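Local coordinates for protein endo-b-1,4-glucanase (Nasutitermes takasagoensis, PDB 1KS8) that probably hydrolyses internal beta-1,4-glucosidic linkages of cellulose, as a family 9 glycosyl hydrolase with an (alpha/alpha)6 catalytic domain, at residues T291-R305 with G389-Y401. Sequence-based numbering, arbitrary orientation.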
loop_
_atom_site.group_PDB
_atom_site.type_symbol
_atom_site.label_atom_id
_atom_site.label_comp_id
_atom_site.label_asym_id
_atom_site.label_seq_id
_atom_site.Cartn_x
_atom_site.Cartn_y
_atom_site.Cartn_z
ATOM N N THR A 291 -6.115 1.992 22.721
ATOM C CA THR A 291 -5.849 0.907 23.653
ATOM C C THR A 291 -5.323 1.597 24.909
ATOM O O THR A 291 -4.942 2.768 24.864
ATOM C CB THR A 291 -4.761 -0.046 23.124
ATOM O OG1 THR A 291 -3.506 0.647 23.069
ATOM C CG2 THR A 291 -5.128 -0.559 21.733
ATOM N N PRO A 292 -5.301 0.891 26.048
ATOM C CA PRO A 292 -4.802 1.511 27.279
ATOM C C PRO A 292 -3.384 2.065 27.128
ATOM O O PRO A 292 -3.024 3.056 27.765
ATOM C CB PRO A 292 -4.877 0.369 28.289
ATOM C CG PRO A 292 -6.084 -0.387 27.830
ATOM C CD PRO A 292 -5.877 -0.437 26.325
ATOM N N LYS A 293 -2.583 1.426 26.279
ATOM C CA LYS A 293 -1.210 1.867 26.069
ATOM C C LYS A 293 -1.042 2.967 25.022
ATOM O O LYS A 293 0.080 3.345 24.689
ATOM C CB LYS A 293 -0.318 0.663 25.748
ATOM C CG LYS A 293 -0.154 -0.265 26.951
ATOM C CD LYS A 293 0.788 -1.425 26.682
ATOM C CE LYS A 293 0.960 -2.269 27.937
ATOM N NZ LYS A 293 1.876 -3.426 27.734
ATOM N N GLY A 294 -2.156 3.475 24.500
ATOM C CA GLY A 294 -2.080 4.575 23.551
ATOM C C GLY A 294 -2.217 4.352 22.059
ATOM O O GLY A 294 -2.168 5.318 21.297
ATOM N N LEU A 295 -2.385 3.110 21.623
ATOM C CA LEU A 295 -2.522 2.849 20.196
ATOM C C LEU A 295 -3.925 3.176 19.693
ATOM O O LEU A 295 -4.915 2.778 20.304
ATOM C CB LEU A 295 -2.219 1.377 19.893
ATOM C CG LEU A 295 -2.412 0.933 18.438
ATOM C CD1 LEU A 295 -1.301 1.519 17.581
ATOM C CD2 LEU A 295 -2.405 -0.589 18.350
ATOM N N LEU A 296 -4.011 3.912 18.590
ATOM C CA LEU A 296 -5.312 4.222 18.003
ATOM C C LEU A 296 -5.931 2.886 17.609
ATOM O O LEU A 296 -5.291 2.091 16.922
ATOM C CB LEU A 296 -5.147 5.076 16.742
ATOM C CG LEU A 296 -4.818 6.560 16.912
ATOM C CD1 LEU A 296 -4.425 7.151 15.567
ATOM C CD2 LEU A 296 -6.028 7.288 17.482
ATOM N N TYR A 297 -7.158 2.622 18.044
ATOM C CA TYR A 297 -7.812 1.366 17.687
ATOM C C TYR A 297 -8.995 1.701 16.794
ATOM O O TYR A 297 -10.099 1.981 17.268
ATOM C CB TYR A 297 -8.271 0.607 18.936
ATOM C CG TYR A 297 -8.684 -0.815 18.634
ATOM C CD1 TYR A 297 -10.008 -1.135 18.332
ATOM C CD2 TYR A 297 -7.732 -1.837 18.580
ATOM C CE1 TYR A 297 -10.372 -2.436 17.981
ATOM C CE2 TYR A 297 -8.085 -3.136 18.231
ATOM C CZ TYR A 297 -9.404 -3.428 17.931
ATOM O OH TYR A 297 -9.744 -4.713 17.567
ATOM N N ILE A 298 -8.741 1.667 15.492
ATOM C CA ILE A 298 -9.736 2.009 14.488
ATOM C C ILE A 298 -10.591 0.833 14.018
ATOM O O ILE A 298 -11.775 0.999 13.726
ATOM C CB ILE A 298 -9.024 2.693 13.296
ATOM C CG1 ILE A 298 -8.424 4.020 13.776
ATOM C CG2 ILE A 298 -9.992 2.917 12.147
ATOM C CD1 ILE A 298 -7.417 4.632 12.834
ATOM N N ASP A 299 -9.993 -0.351 13.952
ATOM C CA ASP A 299 -10.710 -1.551 13.532
ATOM C C ASP A 299 -9.866 -2.767 13.879
ATOM O O ASP A 299 -8.656 -2.649 14.076
ATOM C CB ASP A 299 -10.980 -1.520 12.024
ATOM C CG ASP A 299 -11.896 -2.645 11.573
ATOM O OD1 ASP A 299 -13.009 -2.764 12.127
ATOM O OD2 ASP A 299 -11.505 -3.409 10.665
ATOM N N MET A 300 -10.507 -3.929 13.959
ATOM C CA MET A 300 -9.810 -5.168 14.283
ATOM C C MET A 300 -8.934 -5.673 13.137
ATOM O O MET A 300 -7.982 -6.409 13.373
ATOM C CB MET A 300 -10.814 -6.262 14.668
ATOM C CG MET A 300 -11.824 -6.588 13.578
ATOM S SD MET A 300 -12.746 -8.101 13.904
ATOM C CE MET A 300 -11.541 -9.334 13.365
ATOM N N TRP A 301 -9.252 -5.285 11.904
ATOM C CA TRP A 301 -8.467 -5.726 10.750
ATOM C C TRP A 301 -7.326 -4.762 10.458
ATOM O O TRP A 301 -7.547 -3.566 10.271
ATOM C CB TRP A 301 -9.345 -5.849 9.502
ATOM C CG TRP A 301 -10.475 -6.822 9.635
ATOM C CD1 TRP A 301 -11.801 -6.524 9.787
ATOM C CD2 TRP A 301 -10.385 -8.252 9.612
ATOM N NE1 TRP A 301 -12.543 -7.680 9.856
ATOM C CE2 TRP A 301 -11.699 -8.755 9.752
ATOM C CE3 TRP A 301 -9.323 -9.158 9.486
ATOM C CZ2 TRP A 301 -11.980 -10.127 9.769
ATOM C CZ3 TRP A 301 -9.602 -10.525 9.503
ATOM C CH2 TRP A 301 -10.923 -10.994 9.645
ATOM N N GLY A 302 -6.107 -5.290 10.410
ATOM C CA GLY A 302 -4.952 -4.448 10.145
ATOM C C GLY A 302 -4.929 -3.261 11.087
ATOM O O GLY A 302 -4.802 -2.110 10.666
ATOM N N THR A 303 -5.038 -3.549 12.378
ATOM C CA THR A 303 -5.060 -2.515 13.403
ATOM C C THR A 303 -3.864 -1.563 13.349
ATOM O O THR A 303 -4.039 -0.344 13.347
ATOM C CB THR A 303 -5.152 -3.156 14.800
ATOM O OG1 THR A 303 -6.310 -4.000 14.849
ATOM C CG2 THR A 303 -5.275 -2.094 15.878
ATOM N N LEU A 304 -2.651 -2.101 13.306
ATOM C CA LEU A 304 -1.478 -1.237 13.255
ATOM C C LEU A 304 -1.445 -0.439 11.953
ATOM O O LEU A 304 -1.034 0.720 11.942
ATOM C CB LEU A 304 -0.199 -2.060 13.429
ATOM C CG LEU A 304 -0.036 -2.609 14.852
ATOM C CD1 LEU A 304 1.067 -3.643 14.886
ATOM C CD2 LEU A 304 0.269 -1.471 15.819
ATOM N N ARG A 305 -1.880 -1.061 10.863
ATOM C CA ARG A 305 -1.932 -0.398 9.566
ATOM C C ARG A 305 -2.819 0.845 9.657
ATOM O O ARG A 305 -2.489 1.895 9.107
ATOM C CB ARG A 305 -2.474 -1.375 8.509
ATOM C CG ARG A 305 -3.013 -0.751 7.215
ATOM C CD ARG A 305 -4.463 -0.284 7.364
ATOM N NE ARG A 305 -5.366 -1.353 7.795
ATOM C CZ ARG A 305 -5.901 -2.270 6.993
ATOM N NH1 ARG A 305 -5.632 -2.269 5.692
ATOM N NH2 ARG A 305 -6.718 -3.190 7.494
ATOM N N GLY A 389 10.982 -6.247 8.337
ATOM C CA GLY A 389 10.194 -5.084 7.967
ATOM C C GLY A 389 8.682 -5.177 7.921
ATOM O O GLY A 389 8.013 -4.144 7.875
ATOM N N ALA A 390 8.133 -6.385 7.937
ATOM C CA ALA A 390 6.683 -6.549 7.859
ATOM C C ALA A 390 5.917 -6.118 9.103
ATOM O O ALA A 390 6.197 -6.586 10.211
ATOM C CB ALA A 390 6.346 -8.005 7.530
ATOM N N LEU A 391 4.942 -5.233 8.909
ATOM C CA LEU A 391 4.092 -4.760 10.000
ATOM C C LEU A 391 2.895 -5.713 10.084
ATOM O O LEU A 391 2.145 -5.857 9.114
ATOM C CB LEU A 391 3.601 -3.336 9.709
ATOM C CG LEU A 391 2.690 -2.692 10.760
ATOM C CD1 LEU A 391 3.477 -2.436 12.039
ATOM C CD2 LEU A 391 2.130 -1.383 10.219
ATOM N N VAL A 392 2.717 -6.374 11.226
ATOM C CA VAL A 392 1.600 -7.304 11.373
ATOM C C VAL A 392 0.303 -6.595 11.757
ATOM O O VAL A 392 0.296 -5.390 12.014
ATOM C CB VAL A 392 1.899 -8.402 12.439
ATOM C CG1 VAL A 392 3.128 -9.205 12.034
ATOM C CG2 VAL A 392 2.086 -7.781 13.811
ATOM N N GLY A 393 -0.792 -7.352 11.784
ATOM C CA GLY A 393 -2.074 -6.784 12.160
ATOM C C GLY A 393 -1.942 -6.102 13.508
ATOM O O GLY A 393 -2.373 -4.962 13.686
ATOM N N GLY A 394 -1.357 -6.805 14.473
ATOM C CA GLY A 394 -1.154 -6.203 15.775
ATOM C C GLY A 394 -1.955 -6.760 16.928
ATOM O O GLY A 394 -2.588 -7.809 16.816
ATOM N N PRO A 395 -1.946 -6.053 18.067
ATOM C CA PRO A 395 -2.660 -6.446 19.284
ATOM C C PRO A 395 -4.143 -6.109 19.240
ATOM O O PRO A 395 -4.612 -5.419 18.329
ATOM C CB PRO A 395 -1.928 -5.662 20.364
ATOM C CG PRO A 395 -1.664 -4.362 19.667
ATOM C CD PRO A 395 -1.191 -4.803 18.285
ATOM N N ASP A 396 -4.885 -6.605 20.225
ATOM C CA ASP A 396 -6.308 -6.312 20.282
ATOM C C ASP A 396 -6.524 -4.972 20.977
ATOM O O ASP A 396 -5.563 -4.261 21.287
ATOM C CB ASP A 396 -7.090 -7.432 20.993
ATOM C CG ASP A 396 -6.719 -7.592 22.460
ATOM O OD1 ASP A 396 -6.076 -6.696 23.039
ATOM O OD2 ASP A 396 -7.096 -8.631 23.042
ATOM N N GLN A 397 -7.783 -4.628 21.221
ATOM C CA GLN A 397 -8.121 -3.353 21.844
ATOM C C GLN A 397 -7.565 -3.145 23.252
ATOM O O GLN A 397 -7.626 -2.037 23.786
ATOM C CB GLN A 397 -9.640 -3.171 21.854
ATOM C CG GLN A 397 -10.384 -4.158 22.733
ATOM C CD GLN A 397 -11.888 -3.987 22.642
ATOM O OE1 GLN A 397 -12.403 -2.873 22.743
ATOM N NE2 GLN A 397 -12.601 -5.092 22.456
ATOM N N ASN A 398 -7.021 -4.200 23.848
ATOM C CA ASN A 398 -6.452 -4.098 25.189
ATOM C C ASN A 398 -4.958 -4.402 25.204
ATOM O O ASN A 398 -4.404 -4.786 26.236
ATOM C CB ASN A 398 -7.187 -5.034 26.153
ATOM C CG ASN A 398 -8.605 -4.579 26.433
ATOM O OD1 ASN A 398 -8.829 -3.447 26.861
ATOM N ND2 ASN A 398 -9.571 -5.461 26.199
ATOM N N ASP A 399 -4.316 -4.229 24.050
ATOM C CA ASP A 399 -2.877 -4.457 23.899
ATOM C C ASP A 399 -2.439 -5.908 24.097
ATOM O O ASP A 399 -1.268 -6.172 24.371
ATOM C CB ASP A 399 -2.097 -3.563 24.870
ATOM C CG ASP A 399 -2.398 -2.088 24.681
ATOM O OD1 ASP A 399 -2.108 -1.547 23.593
ATOM O OD2 ASP A 399 -2.926 -1.465 25.626
ATOM N N ASN A 400 -3.372 -6.844 23.958
ATOM C CA ASN A 400 -3.063 -8.264 24.124
ATOM C C ASN A 400 -2.675 -8.858 22.778
ATOM O O ASN A 400 -3.250 -8.507 21.749
ATOM C CB ASN A 400 -4.275 -8.997 24.698
ATOM C CG ASN A 400 -4.584 -8.575 26.122
ATOM O OD1 ASN A 400 -5.722 -8.682 26.580
ATOM N ND2 ASN A 400 -3.567 -8.103 26.835
ATOM N N TYR A 401 -1.705 -9.767 22.789
ATOM C CA TYR A 401 -1.226 -10.369 21.554
ATOM C C TYR A 401 -0.458 -11.670 21.772
ATOM O O TYR A 401 0.310 -11.799 22.726
ATOM C CB TYR A 401 -0.313 -9.369 20.835
ATOM C CG TYR A 401 0.440 -9.931 19.653
ATOM C CD1 TYR A 401 -0.136 -9.975 18.384
ATOM C CD2 TYR A 401 1.733 -10.432 19.807
ATOM C CE1 TYR A 401 0.559 -10.504 17.297
ATOM C CE2 TYR A 401 2.433 -10.966 18.733
ATOM C CZ TYR A 401 1.844 -11.001 17.480
ATOM O OH TYR A 401 2.545 -11.541 16.421
HETATM O O HOH W 1 0.629 -5.347 26.149
HETATM O O HOH W 2 -10.012 -6.109 20.045
HETATM O O HOH W 3 -5.528 -6.521 16.073
HETATM O O HOH W 4 -1.557 -3.945 10.502
#
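D399, at the close of the type I turn D396–D399, holds the facing turn T291–G294 with both carboxylate oxygens. T291 OG1 donates to D399 OD1 at 2.7 Å, and the backbone N of K293 donates to D399 OD2 at 3.0 Å, each on the syn side and somewhat out of the carboxylate plane. With its hydroxyl between backbone N and carbonyl carbon (chi1 67°), T291 OG1 also accepts from L295 N. OD1 is also hydrogen-bonded to Y337 OH of helix 324-341, and K293 NZ, bonded to G342 O, reaches the backbone O of D399 through a water. With an alanine at D399, the hydroxyls of T291 and Y337 and the N-H of K293 would probably be left without their acceptor here. Beside this grip, Q397 lays CB over the centre of the Y297 ring, 3.8 Å from its centroid, a CH-pi contact. At the other end L304 presses CD1 against L391 CD1 (3.9 Å) and, at 3.5 Å, against CA of G394, where a side chain would collide with L304 CG. L304 N meanwhile gives G393 O a nearly straight bond (2.9 Å, 169°). The contact thus fastens the loop that precedes helix 408-411, whose G393 lies near E412, a predicted active-site residue, onto the lead-in and first turn of helix 303-319, with L295, L391 and P395 also resting on helix 324-341.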